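Local coordinates for programmed cell death 6-interacting protein (Homo sapiens, PDB 5WA1) that sorts cargo into intralumenal vesicles of multivesicular bodies and acts in membrane repair and cytokinesis, with this Bro1 domain forming part of the full-length protein, at residues S27-K32 / A152-A157; T88-Y93 / F146-L151; W116-D121 / T197-P202; F176-F181 / I211-A216. All coordinates share one frame; numbering follows the deposited sequence.

Contact 1 (S27-K32 / A152-A157); sequences SVQLKK and ASQIAA
Ser153 and Gln154 anchor an extended N-terminal loop, residues 27-32, on the C-terminal part of helix 137-157. The contact is polar and partly buried, and both helix side chains take hold of the backbone of Val28. Val28 N donates to Ser153 OG over 3.0 Å. A chi1 of 81° sets this hydroxyl between its own backbone N and carbonyl carbon, where it also bonds Ala150 O of the same helix. Gln154 runs out straight beyond CG, and its NE2 donates to Val28 O at 2.8 Å. The bond is fairly straight, 164° at the hydrogen. Val28 O lies in the Gln154 amide plane, while NE2 stands 29° off the carbonyl plane of Val28. Water 1 accepts from Gln154 NE2 and from Leu30 N, which ties the amide to the loop again. Leu30 CD1 is tight against Gln154 NE2, at 3.2 Å. At the other end of the contact, Ser27 CB rests 3.8 Å from Gln154 CG. The Val28 side chain passes on to Leu208 and Met212 of helix 202-226. Helix side chains thus bind an extended segment through its main chain, against the TPR-like helical core of the Bro1 domain.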
loop_
_atom_site.group_PDB
_atom_site.type_symbol
_atom_site.label_atom_id
_atom_site.label_comp_id
_atom_site.label_asym_id
_atom_site.label_seq_id
_atom_site.Cartn_x
_atom_site.Cartn_y
_atom_site.Cartn_z
ATOM N N SER A 27 3.048 6.854 1.840
ATOM C CA SER A 27 1.797 6.565 2.520
ATOM C C SER A 27 0.750 7.564 2.045
ATOM O O SER A 27 1.055 8.558 1.382
ATOM C CB SER A 27 1.950 6.618 4.044
ATOM O OG SER A 27 2.369 7.898 4.464
ATOM N N VAL A 28 -0.504 7.287 2.385
ATOM C CA VAL A 28 -1.650 8.012 1.850
ATOM C C VAL A 28 -2.361 8.709 3.002
ATOM O O VAL A 28 -2.579 8.106 4.058
ATOM C CB VAL A 28 -2.606 7.061 1.107
ATOM C CG1 VAL A 28 -3.785 7.823 0.518
ATOM C CG2 VAL A 28 -1.848 6.304 0.015
ATOM N N GLN A 29 -2.717 9.976 2.800
ATOM C CA GLN A 29 -3.501 10.701 3.792
ATOM C C GLN A 29 -4.947 10.207 3.800
ATOM O O GLN A 29 -5.490 9.800 2.770
ATOM C CB GLN A 29 -3.460 12.205 3.513
ATOM C CG GLN A 29 -2.075 12.817 3.664
ATOM C CD GLN A 29 -1.561 12.755 5.096
ATOM O OE1 GLN A 29 -0.759 11.884 5.445
ATOM N NE2 GLN A 29 -2.014 13.686 5.928
ATOM N N LEU A 30 -5.568 10.241 4.980
ATOM C CA LEU A 30 -6.943 9.793 5.119
ATOM C C LEU A 30 -7.904 10.860 4.599
ATOM O O LEU A 30 -7.616 12.059 4.634
ATOM C CB LEU A 30 -7.260 9.475 6.585
ATOM C CG LEU A 30 -6.919 8.087 7.155
ATOM C CD1 LEU A 30 -5.427 7.790 7.136
ATOM C CD2 LEU A 30 -7.464 7.958 8.567
ATOM N N LYS A 31 -9.058 10.409 4.109
ATOM C CA LYS A 31 -10.112 11.327 3.699
ATOM C C LYS A 31 -10.853 11.854 4.920
ATOM O O LYS A 31 -11.044 11.136 5.902
ATOM C CB LYS A 31 -11.092 10.634 2.750
ATOM C CG LYS A 31 -10.451 10.129 1.459
ATOM C CD LYS A 31 -11.381 9.213 0.660
ATOM C CE LYS A 31 -12.679 9.904 0.252
ATOM N NZ LYS A 31 -12.477 11.250 -0.359
ATOM N N LYS A 32 -11.256 13.117 4.857
ATOM C CA LYS A 32 -12.037 13.735 5.914
ATOM C C LYS A 32 -13.521 13.644 5.577
ATOM O O LYS A 32 -13.914 13.608 4.407
ATOM C CB LYS A 32 -11.624 15.198 6.098
ATOM C CG LYS A 32 -10.162 15.390 6.457
ATOM C CD LYS A 32 -9.785 16.859 6.416
ATOM C CE LYS A 32 -8.278 17.051 6.464
ATOM N NZ LYS A 32 -7.913 18.476 6.229
ATOM N N ALA A 152 -3.486 2.008 7.122
ATOM C CA ALA A 152 -2.571 0.868 7.087
ATOM C C ALA A 152 -1.253 1.234 6.412
ATOM O O ALA A 152 -0.180 0.797 6.849
ATOM C CB ALA A 152 -3.217 -0.313 6.364
ATOM N N SER A 153 -1.314 2.030 5.336
ATOM C CA SER A 153 -0.081 2.462 4.678
ATOM C C SER A 153 0.744 3.353 5.595
ATOM O O SER A 153 1.978 3.293 5.571
ATOM C CB SER A 153 -0.396 3.197 3.368
ATOM O OG SER A 153 -0.750 4.560 3.611
ATOM N N GLN A 154 0.085 4.169 6.423
ATOM C CA GLN A 154 0.823 5.031 7.339
ATOM C C GLN A 154 1.460 4.229 8.465
ATOM O O GLN A 154 2.595 4.511 8.870
ATOM C CB GLN A 154 -0.097 6.109 7.908
ATOM C CG GLN A 154 -0.632 7.074 6.849
ATOM C CD GLN A 154 -1.396 8.227 7.472
ATOM O OE1 GLN A 154 -1.113 8.622 8.600
ATOM N NE2 GLN A 154 -2.378 8.764 6.748
ATOM N N ILE A 155 0.742 3.234 8.989
ATOM C CA ILE A 155 1.306 2.368 10.020
ATOM C C ILE A 155 2.496 1.592 9.465
ATOM O O ILE A 155 3.532 1.451 10.127
ATOM C CB ILE A 155 0.218 1.428 10.573
ATOM C CG1 ILE A 155 -0.846 2.236 11.320
ATOM C CG2 ILE A 155 0.842 0.349 11.457
ATOM C CD1 ILE A 155 -2.115 1.449 11.690
ATOM N N ALA A 156 2.367 1.082 8.241
ATOM C CA ALA A 156 3.467 0.334 7.633
ATOM C C ALA A 156 4.690 1.217 7.433
ATOM O O ALA A 156 5.826 0.803 7.720
ATOM C CB ALA A 156 3.016 -0.260 6.300
ATOM N N ALA A 157 4.478 2.440 6.941
ATOM C CA ALA A 157 5.581 3.360 6.692
ATOM C C ALA A 157 6.283 3.793 7.971
ATOM O O ALA A 157 7.424 4.263 7.907
ATOM C CB ALA A 157 5.071 4.582 5.926
HETATM O O HOH W 1 -3.880 11.510 7.468
#

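Contact 2 (T88-Y93 / F146-L151); sequences TLLRYY and FNCAAL
Leu89 and Cys148 meet at the centre of a buried contact between helices 83-97 and 137-157, mostly apolar, with no hydrogen bond between the two segments. Leu89 starts at CB, which lies 3.8 Å from Cys148 SG. Its chi1 of -103° is well away from a staggered value. CG itself stays back from the partner segment and carries the two branches forward. Leu89 CD2 stays further off, about 4.3 Å from Cys148 SG, and CD1 is the branch in closer contact. Leu89 CD1 comes 3.6 Å from the backbone oxygen Asn147 O and 3.9 Å from Asn147 CB. Leu89 CD1 also meets Leu151 CD2 at 4.1 Å, one turn further along. Leu89 also touches Val144 of helix 137-157, so it spans about two turns of its neighbour. The two helices form a near-antiparallel pair, with segment axes 9.4 Å apart at 158°, within the helical core of the Bro1 domain, whose family belongs with the TPR-like folds. A chi1 of -63° sets Cys148 SG beside its own backbone N, between Leu89 CB and Leu90 CD2. Leu90 CD2 touches Cys148 SG at 3.8 Å and also lies beside Cys148 CB. Tyr93 CB is a looser neighbour, 4.4 Å from Cys148 SG. Beyond this pair, Leu90 continues onto Phe176 and Tyr93 onto His183, both on helix 164-191. The amide oxygen of Asn147 is turned to another partner, the backbone N of Lys31.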
loop_
_atom_site.group_PDB
_atom_site.type_symbol
_atom_site.label_atom_id
_atom_site.label_comp_id
_atom_site.label_asym_id
_atom_site.label_seq_id
_atom_site.Cartn_x
_atom_site.Cartn_y
_atom_site.Cartn_z
ATOM N N THR A 88 -10.592 -0.028 14.757
ATOM C CA THR A 88 -11.855 0.702 14.808
ATOM C C THR A 88 -12.368 1.009 13.407
ATOM O O THR A 88 -13.559 0.832 13.115
ATOM C CB THR A 88 -11.689 1.988 15.617
ATOM O OG1 THR A 88 -11.279 1.660 16.950
ATOM C CG2 THR A 88 -13.008 2.754 15.670
ATOM N N LEU A 89 -11.481 1.463 12.519
ATOM C CA LEU A 89 -11.859 1.646 11.123
ATOM C C LEU A 89 -12.313 0.331 10.505
ATOM O O LEU A 89 -13.352 0.273 9.836
ATOM C CB LEU A 89 -10.682 2.225 10.333
ATOM C CG LEU A 89 -10.785 3.710 10.018
ATOM C CD1 LEU A 89 -9.504 4.199 9.373
ATOM C CD2 LEU A 89 -11.990 3.976 9.121
ATOM N N LEU A 90 -11.519 -0.730 10.691
ATOM C CA LEU A 90 -11.879 -2.034 10.142
ATOM C C LEU A 90 -13.228 -2.494 10.672
ATOM O O LEU A 90 -14.068 -2.996 9.915
ATOM C CB LEU A 90 -10.806 -3.061 10.484
ATOM C CG LEU A 90 -9.432 -2.782 9.880
ATOM C CD1 LEU A 90 -8.447 -3.841 10.338
ATOM C CD2 LEU A 90 -9.526 -2.726 8.370
ATOM N N ARG A 91 -13.450 -2.331 11.978
ATOM C CA ARG A 91 -14.724 -2.722 12.564
ATOM C C ARG A 91 -15.875 -1.939 11.946
ATOM O O ARG A 91 -16.934 -2.507 11.647
ATOM C CB ARG A 91 -14.690 -2.525 14.078
ATOM C CG ARG A 91 -16.003 -2.897 14.759
ATOM C CD ARG A 91 -16.071 -2.407 16.200
ATOM N NE ARG A 91 -17.434 -2.492 16.721
ATOM C CZ ARG A 91 -17.832 -1.978 17.880
ATOM N NH1 ARG A 91 -16.970 -1.336 18.659
ATOM N NH2 ARG A 91 -19.097 -2.103 18.259
ATOM N N TYR A 92 -15.688 -0.633 11.738
ATOM C CA TYR A 92 -16.772 0.162 11.171
ATOM C C TYR A 92 -17.047 -0.232 9.722
ATOM O O TYR A 92 -18.207 -0.216 9.292
ATOM C CB TYR A 92 -16.452 1.655 11.297
ATOM C CG TYR A 92 -17.485 2.567 10.677
ATOM C CD1 TYR A 92 -18.778 2.636 11.192
ATOM C CD2 TYR A 92 -17.176 3.352 9.572
ATOM C CE1 TYR A 92 -19.731 3.461 10.624
ATOM C CE2 TYR A 92 -18.129 4.184 8.993
ATOM C CZ TYR A 92 -19.403 4.233 9.525
ATOM O OH TYR A 92 -20.356 5.052 8.964
ATOM N N TYR A 93 -16.014 -0.616 8.964
ATOM C CA TYR A 93 -16.250 -1.130 7.617
ATOM C C TYR A 93 -17.042 -2.430 7.651
ATOM O O TYR A 93 -17.977 -2.613 6.863
ATOM C CB TYR A 93 -14.923 -1.340 6.878
ATOM C CG TYR A 93 -15.118 -1.848 5.470
ATOM C CD1 TYR A 93 -15.488 -0.987 4.448
ATOM C CD2 TYR A 93 -14.945 -3.195 5.163
ATOM C CE1 TYR A 93 -15.672 -1.444 3.156
ATOM C CE2 TYR A 93 -15.123 -3.663 3.869
ATOM C CZ TYR A 93 -15.487 -2.783 2.872
ATOM O OH TYR A 93 -15.671 -3.241 1.585
ATOM N N PHE A 146 -11.126 3.193 1.886
ATOM C CA PHE A 146 -9.975 4.013 1.518
ATOM C C PHE A 146 -9.157 4.386 2.745
ATOM O O PHE A 146 -7.924 4.317 2.728
ATOM C CB PHE A 146 -10.448 5.278 0.794
ATOM C CG PHE A 146 -9.322 6.119 0.231
ATOM C CD1 PHE A 146 -8.656 7.041 1.029
ATOM C CD2 PHE A 146 -8.944 5.987 -1.096
ATOM C CE1 PHE A 146 -7.620 7.803 0.516
ATOM C CE2 PHE A 146 -7.915 6.757 -1.626
ATOM C CZ PHE A 146 -7.252 7.665 -0.819
ATOM N N ASN A 147 -9.829 4.812 3.815
ATOM C CA ASN A 147 -9.108 5.225 5.013
ATOM C C ASN A 147 -8.493 4.037 5.736
ATOM O O ASN A 147 -7.445 4.189 6.366
ATOM C CB ASN A 147 -10.037 6.019 5.943
ATOM C CG ASN A 147 -10.216 7.459 5.483
ATOM O OD1 ASN A 147 -9.845 7.800 4.363
ATOM N ND2 ASN A 147 -10.778 8.305 6.342
ATOM N N CYS A 148 -9.123 2.856 5.675
ATOM C CA CYS A 148 -8.465 1.661 6.202
ATOM C C CYS A 148 -7.137 1.439 5.494
ATOM O O CYS A 148 -6.094 1.253 6.134
ATOM C CB CYS A 148 -9.350 0.429 6.028
ATOM S SG CYS A 148 -10.923 0.456 6.929
ATOM N N ALA A 149 -7.165 1.460 4.160
ATOM C CA ALA A 149 -5.943 1.272 3.379
ATOM C C ALA A 149 -4.931 2.376 3.664
ATOM O O ALA A 149 -3.738 2.104 3.853
ATOM C CB ALA A 149 -6.291 1.227 1.891
ATOM N N ALA A 150 -5.392 3.630 3.702
ATOM C CA ALA A 150 -4.495 4.758 3.939
ATOM C C ALA A 150 -3.857 4.677 5.319
ATOM O O ALA A 150 -2.642 4.858 5.469
ATOM C CB ALA A 150 -5.266 6.074 3.778
ATOM N N LEU A 151 -4.665 4.428 6.354
ATOM C CA LEU A 151 -4.095 4.312 7.691
ATOM C C LEU A 151 -3.145 3.121 7.779
ATOM O O LEU A 151 -2.080 3.215 8.402
ATOM C CB LEU A 151 -5.216 4.224 8.740
ATOM C CG LEU A 151 -4.738 4.166 10.194
ATOM C CD1 LEU A 151 -3.947 5.414 10.549
ATOM C CD2 LEU A 151 -5.885 3.968 11.187
#

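Contact 3 (W116-D121 / T197-P202); sequences WKDAFD and TVDISP
Asp118 and Asp199 stack their carboxylates where the chain leaves strand 114-117 and meets the loop before helix 202-226. Asp118 OD1 accepts from Phe120 N, an Asx turn, and also from Asp121 N, which completes an Asx motif; the two donors come from opposite faces of the carboxylate plane. The tight part of the contact is the exchange between the two aspartates and the main chains. Asp199 N donates to Asp118 OD2 at 3.1 Å, on the syn side. In return Ala119 N donates to Asp199 OD2 at 2.7 Å, from above the carboxylate plane. The two side chains run alongside one another, pointing opposite ways, with carboxylate planes 27° apart. Asp118 OD2 and Asp199 OD1 are both acceptors, 3.4 Å apart. Their mutual repulsion is probably eased by Lys31, whose NZ makes a salt bridge with Asp199 OD2. Thr197 OG1 donates to Asp199 OD1 on its syn side and helps fix the rotation of that carboxylate. A chi1 of 61° folds the group of Asp199 between its backbone N and carbonyl carbon, within reach of both Thr197 and Ala119. Phe120 closes one flank, with CD2 3.6 Å from Asp199 CB and its ring nearly perpendicular, 87°, to the Asp199 carboxylate. The other side is looser. Val198 and Asp121 are exposed to solvent, and Val198 comes to Asp118 mainly through its backbone. There a water fills in: water 2 donates to Asp118 OD2 at 2.9 Å and accepts from Val198 N at 3.1 Å.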
loop_
_atom_site.group_PDB
_atom_site.type_symbol
_atom_site.label_atom_id
_atom_site.label_comp_id
_atom_site.label_asym_id
_atom_site.label_seq_id
_atom_site.Cartn_x
_atom_site.Cartn_y
_atom_site.Cartn_z
ATOM N N TRP A 116 -17.786 13.596 1.918
ATOM C CA TRP A 116 -16.372 13.268 2.024
ATOM C C TRP A 116 -15.567 14.213 1.149
ATOM O O TRP A 116 -16.025 14.646 0.086
ATOM C CB TRP A 116 -16.092 11.827 1.603
ATOM C CG TRP A 116 -16.588 10.812 2.575
ATOM C CD1 TRP A 116 -17.869 10.361 2.711
ATOM C CD2 TRP A 116 -15.804 10.108 3.545
ATOM N NE1 TRP A 116 -17.934 9.420 3.711
ATOM C CE2 TRP A 116 -16.680 9.246 4.240
ATOM C CE3 TRP A 116 -14.451 10.122 3.896
ATOM C CZ2 TRP A 116 -16.244 8.405 5.262
ATOM C CZ3 TRP A 116 -14.020 9.285 4.915
ATOM C CH2 TRP A 116 -14.914 8.443 5.585
ATOM N N LYS A 117 -14.390 14.530 1.618
ATOM C CA LYS A 117 -13.501 15.406 0.929
ATOM C C LYS A 117 -12.423 14.604 0.188
ATOM O O LYS A 117 -12.091 13.511 0.575
ATOM C CB LYS A 117 -12.875 16.304 1.952
ATOM C CG LYS A 117 -12.193 17.510 1.391
ATOM C CD LYS A 117 -11.469 18.234 2.493
ATOM C CE LYS A 117 -10.569 19.291 1.904
ATOM N NZ LYS A 117 -9.444 19.582 2.823
ATOM N N ASP A 118 -11.907 15.148 -0.902
ATOM C CA ASP A 118 -10.863 14.456 -1.654
ATOM C C ASP A 118 -9.601 14.325 -0.813
ATOM O O ASP A 118 -9.184 15.272 -0.139
ATOM C CB ASP A 118 -10.554 15.205 -2.948
ATOM C CG ASP A 118 -9.735 14.375 -3.921
ATOM O OD1 ASP A 118 -8.489 14.376 -3.809
ATOM O OD2 ASP A 118 -10.339 13.718 -4.796
ATOM N N ALA A 119 -8.984 13.134 -0.856
ATOM C CA ALA A 119 -7.761 12.914 -0.097
ATOM C C ALA A 119 -6.593 13.722 -0.652
ATOM O O ALA A 119 -5.663 14.053 0.095
ATOM C CB ALA A 119 -7.405 11.428 -0.087
ATOM N N PHE A 120 -6.618 14.050 -1.946
ATOM C CA PHE A 120 -5.461 14.628 -2.623
ATOM C C PHE A 120 -5.713 16.032 -3.145
ATOM O O PHE A 120 -4.882 16.921 -2.930
ATOM C CB PHE A 120 -5.024 13.726 -3.788
ATOM C CG PHE A 120 -4.775 12.304 -3.389
ATOM C CD1 PHE A 120 -3.850 12.002 -2.403
ATOM C CD2 PHE A 120 -5.472 11.270 -3.995
ATOM C CE1 PHE A 120 -3.618 10.698 -2.038
ATOM C CE2 PHE A 120 -5.255 9.960 -3.623
ATOM C CZ PHE A 120 -4.323 9.673 -2.648
ATOM N N ASP A 121 -6.827 16.247 -3.836
ATOM C CA ASP A 121 -7.132 17.535 -4.460
ATOM C C ASP A 121 -7.566 18.511 -3.378
ATOM O O ASP A 121 -8.702 18.464 -2.901
ATOM C CB ASP A 121 -8.218 17.360 -5.514
ATOM C CG ASP A 121 -8.370 18.573 -6.413
ATOM O OD1 ASP A 121 -7.904 19.672 -6.042
ATOM O OD2 ASP A 121 -8.954 18.420 -7.504
ATOM N N THR A 197 -15.095 11.324 -6.700
ATOM C CA THR A 197 -13.924 12.184 -6.667
ATOM C C THR A 197 -12.731 11.424 -7.237
ATOM O O THR A 197 -12.733 10.192 -7.331
ATOM C CB THR A 197 -13.639 12.669 -5.243
ATOM O OG1 THR A 197 -13.804 11.586 -4.317
ATOM C CG2 THR A 197 -14.600 13.797 -4.863
ATOM N N VAL A 198 -11.709 12.175 -7.651
ATOM C CA VAL A 198 -10.576 11.546 -8.324
ATOM C C VAL A 198 -9.817 10.620 -7.375
ATOM O O VAL A 198 -9.246 9.612 -7.810
ATOM C CB VAL A 198 -9.657 12.622 -8.935
ATOM C CG1 VAL A 198 -8.448 11.984 -9.614
ATOM C CG2 VAL A 198 -10.428 13.466 -9.937
ATOM N N ASP A 199 -9.828 10.909 -6.070
ATOM C CA ASP A 199 -9.004 10.131 -5.148
ATOM C C ASP A 199 -9.458 8.672 -5.069
ATOM O O ASP A 199 -8.623 7.763 -4.980
ATOM C CB ASP A 199 -9.003 10.776 -3.760
ATOM C CG ASP A 199 -10.392 10.844 -3.133
ATOM O OD1 ASP A 199 -11.401 10.650 -3.852
ATOM O OD2 ASP A 199 -10.467 11.113 -1.911
ATOM N N ILE A 200 -10.766 8.417 -5.129
ATOM C CA ILE A 200 -11.273 7.047 -5.055
ATOM C C ILE A 200 -11.618 6.492 -6.432
ATOM O O ILE A 200 -12.144 5.380 -6.533
ATOM C CB ILE A 200 -12.481 6.944 -4.102
ATOM C CG1 ILE A 200 -13.649 7.789 -4.606
ATOM C CG2 ILE A 200 -12.059 7.334 -2.691
ATOM C CD1 ILE A 200 -14.945 7.580 -3.815
ATOM N N SER A 201 -11.322 7.234 -7.495
ATOM C CA SER A 201 -11.627 6.760 -8.833
ATOM C C SER A 201 -10.713 5.586 -9.190
ATOM O O SER A 201 -9.584 5.492 -8.695
ATOM C CB SER A 201 -11.469 7.888 -9.852
ATOM O OG SER A 201 -10.094 8.194 -10.067
ATOM N N PRO A 202 -11.194 4.665 -10.036
ATOM C CA PRO A 202 -10.440 3.422 -10.300
ATOM C C PRO A 202 -8.999 3.637 -10.732
ATOM O O PRO A 202 -8.120 2.863 -10.327
ATOM C CB PRO A 202 -11.269 2.750 -11.400
ATOM C CG PRO A 202 -12.674 3.240 -11.155
ATOM C CD PRO A 202 -12.537 4.652 -10.656
HETATM O O HOH W 2 -11.649 15.191 -6.966
#

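Contact 4 (F176-F181 / I211-A216); sequences FASGAF and IMLAQA
Met212 points CG away from its carbonyl carbon (chi1 -62°), which puts CG between Ala177 CB and the Phe181 ring edge. The chi2 bend (-60°) then brings Met212 SD 4.2 Å from Ala177 CB. Ala177 CB is 3.8 Å from Met212 CG. Phe181 receives the same carbon at its ring edge, in the ring plane, with CE2 3.9 Å from Met212 CG. Met212 CB lies 3.7 Å from Ser178 N, over the main chain. The Ser178 hydroxyl stands anti to its backbone N, and from there OG touches Leu213 CB at 3.6 Å. That hydroxyl has its polar partner elsewhere, in Ser361 OG. The small side chains of Ala177 and Ser178 are consistent with the close approach: the segment axes are 8.0 Å apart and run nearly antiparallel, at 161°. This is a buried helix-helix contact near the centre of the chain, joining two successive helices of the Bro1 domain. The later helix belongs to the region that binds CHMP4 proteins. Ser209 OG also bonds Ser178 O between these helices. Beyond them, Phe181 makes an edge-to-face pair with Phe146 of helix 137-157, while Leu213 and Ala214 pack on Tyr244 of helix 231-252.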
loop_
_atom_site.group_PDB
_atom_site.type_symbol
_atom_site.label_atom_id
_atom_site.label_comp_id
_atom_site.label_asym_id
_atom_site.label_seq_id
_atom_site.Cartn_x
_atom_site.Cartn_y
_atom_site.Cartn_z
ATOM N N PHE A 176 -2.266 -5.538 2.767
ATOM C CA PHE A 176 -3.650 -5.175 3.049
ATOM C C PHE A 176 -4.045 -3.911 2.294
ATOM O O PHE A 176 -5.074 -3.884 1.611
ATOM C CB PHE A 176 -3.865 -4.984 4.551
ATOM C CG PHE A 176 -5.195 -4.366 4.869
ATOM C CD1 PHE A 176 -6.332 -5.148 4.915
ATOM C CD2 PHE A 176 -5.320 -2.990 5.030
ATOM C CE1 PHE A 176 -7.587 -4.575 5.170
ATOM C CE2 PHE A 176 -6.560 -2.409 5.273
ATOM C CZ PHE A 176 -7.690 -3.207 5.346
ATOM N N ALA A 177 -3.239 -2.847 2.407
ATOM C CA ALA A 177 -3.557 -1.608 1.705
ATOM C C ALA A 177 -3.667 -1.843 0.205
ATOM O O ALA A 177 -4.594 -1.342 -0.444
ATOM C CB ALA A 177 -2.507 -0.536 2.005
ATOM N N SER A 178 -2.754 -2.640 -0.355
ATOM C CA SER A 178 -2.806 -2.952 -1.779
ATOM C C SER A 178 -4.119 -3.625 -2.152
ATOM O O SER A 178 -4.738 -3.283 -3.165
ATOM C CB SER A 178 -1.630 -3.851 -2.166
ATOM O OG SER A 178 -1.690 -4.181 -3.556
ATOM N N GLY A 179 -4.552 -4.604 -1.352
ATOM C CA GLY A 179 -5.791 -5.298 -1.656
ATOM C C GLY A 179 -7.017 -4.440 -1.432
ATOM O O GLY A 179 -8.030 -4.597 -2.126
ATOM N N ALA A 180 -6.953 -3.520 -0.470
ATOM C CA ALA A 180 -8.109 -2.672 -0.205
ATOM C C ALA A 180 -8.265 -1.595 -1.272
ATOM O O ALA A 180 -9.384 -1.330 -1.717
ATOM C CB ALA A 180 -8.002 -2.043 1.187
ATOM N N PHE A 181 -7.159 -0.965 -1.697
ATOM C CA PHE A 181 -7.245 -0.041 -2.825
ATOM C C PHE A 181 -7.734 -0.761 -4.071
ATOM O O PHE A 181 -8.515 -0.208 -4.853
ATOM C CB PHE A 181 -5.889 0.619 -3.102
ATOM C CG PHE A 181 -5.486 1.647 -2.081
ATOM C CD1 PHE A 181 -6.355 2.657 -1.702
ATOM C CD2 PHE A 181 -4.213 1.604 -1.507
ATOM C CE1 PHE A 181 -5.975 3.612 -0.760
ATOM C CE2 PHE A 181 -3.829 2.547 -0.563
ATOM C CZ PHE A 181 -4.704 3.558 -0.193
ATOM N N ILE A 211 1.457 0.742 -5.890
ATOM C CA ILE A 211 2.506 1.324 -5.051
ATOM C C ILE A 211 2.659 0.528 -3.754
ATOM O O ILE A 211 3.777 0.237 -3.308
ATOM C CB ILE A 211 2.201 2.807 -4.764
ATOM C CG1 ILE A 211 2.296 3.633 -6.045
ATOM C CG2 ILE A 211 3.134 3.341 -3.667
ATOM C CD1 ILE A 211 1.775 5.064 -5.897
ATOM N N MET A 212 1.533 0.178 -3.123
ATOM C CA MET A 212 1.591 -0.582 -1.878
ATOM C C MET A 212 2.120 -1.984 -2.112
ATOM O O MET A 212 2.838 -2.536 -1.270
ATOM C CB MET A 212 0.195 -0.647 -1.238
ATOM C CG MET A 212 -0.386 0.710 -0.862
ATOM S SD MET A 212 0.655 1.600 0.321
ATOM C CE MET A 212 0.569 3.281 -0.299
ATOM N N LEU A 213 1.769 -2.586 -3.247
ATOM C CA LEU A 213 2.322 -3.895 -3.560
ATOM C C LEU A 213 3.834 -3.823 -3.755
ATOM O O LEU A 213 4.566 -4.699 -3.282
ATOM C CB LEU A 213 1.643 -4.470 -4.800
ATOM C CG LEU A 213 1.905 -5.958 -5.042
ATOM C CD1 LEU A 213 1.149 -6.806 -4.029
ATOM C CD2 LEU A 213 1.522 -6.337 -6.462
ATOM N N ALA A 214 4.321 -2.780 -4.446
ATOM C CA ALA A 214 5.765 -2.588 -4.605
ATOM C C ALA A 214 6.454 -2.442 -3.260
ATOM O O ALA A 214 7.549 -2.972 -3.049
ATOM C CB ALA A 214 6.047 -1.349 -5.458
ATOM N N GLN A 215 5.835 -1.704 -2.337
ATOM C CA GLN A 215 6.484 -1.480 -1.060
ATOM C C GLN A 215 6.468 -2.742 -0.217
ATOM O O GLN A 215 7.428 -2.997 0.518
ATOM C CB GLN A 215 5.840 -0.281 -0.355
ATOM C CG GLN A 215 6.190 0.984 -1.144
ATOM C CD GLN A 215 5.736 2.308 -0.541
ATOM O OE1 GLN A 215 6.381 3.329 -0.769
ATOM N NE2 GLN A 215 4.618 2.311 0.192
ATOM N N ALA A 216 5.422 -3.564 -0.352
ATOM C CA ALA A 216 5.431 -4.870 0.299
ATOM C C ALA A 216 6.584 -5.728 -0.214
ATOM O O ALA A 216 7.298 -6.355 0.575
ATOM C CB ALA A 216 4.093 -5.578 0.081
#

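Overall arrangement
From the N terminus, residues 27-32 open a long loop that closes when residues 152-157 come back to them in contact 1. Contact 2 nests inside that loop and joins helix 83-97 to the same helix. Contact 3 starts within both loops, at residues 116-121, and closes beyond them at 197-202, so it crosses contacts 1 and 2. Contact 4 follows contacts 1 and 2 in series and crosses contact 3. Contacts 1 and 2 share helix 137-157, which also touches the other two: Phe146 packs on Ala119 and Ile200 of contact 3, Ala149 on Ala177 of contact 4, and Ser153 on Met212. Contacts 3 and 4 stay apart, nearest atoms about 6 Å.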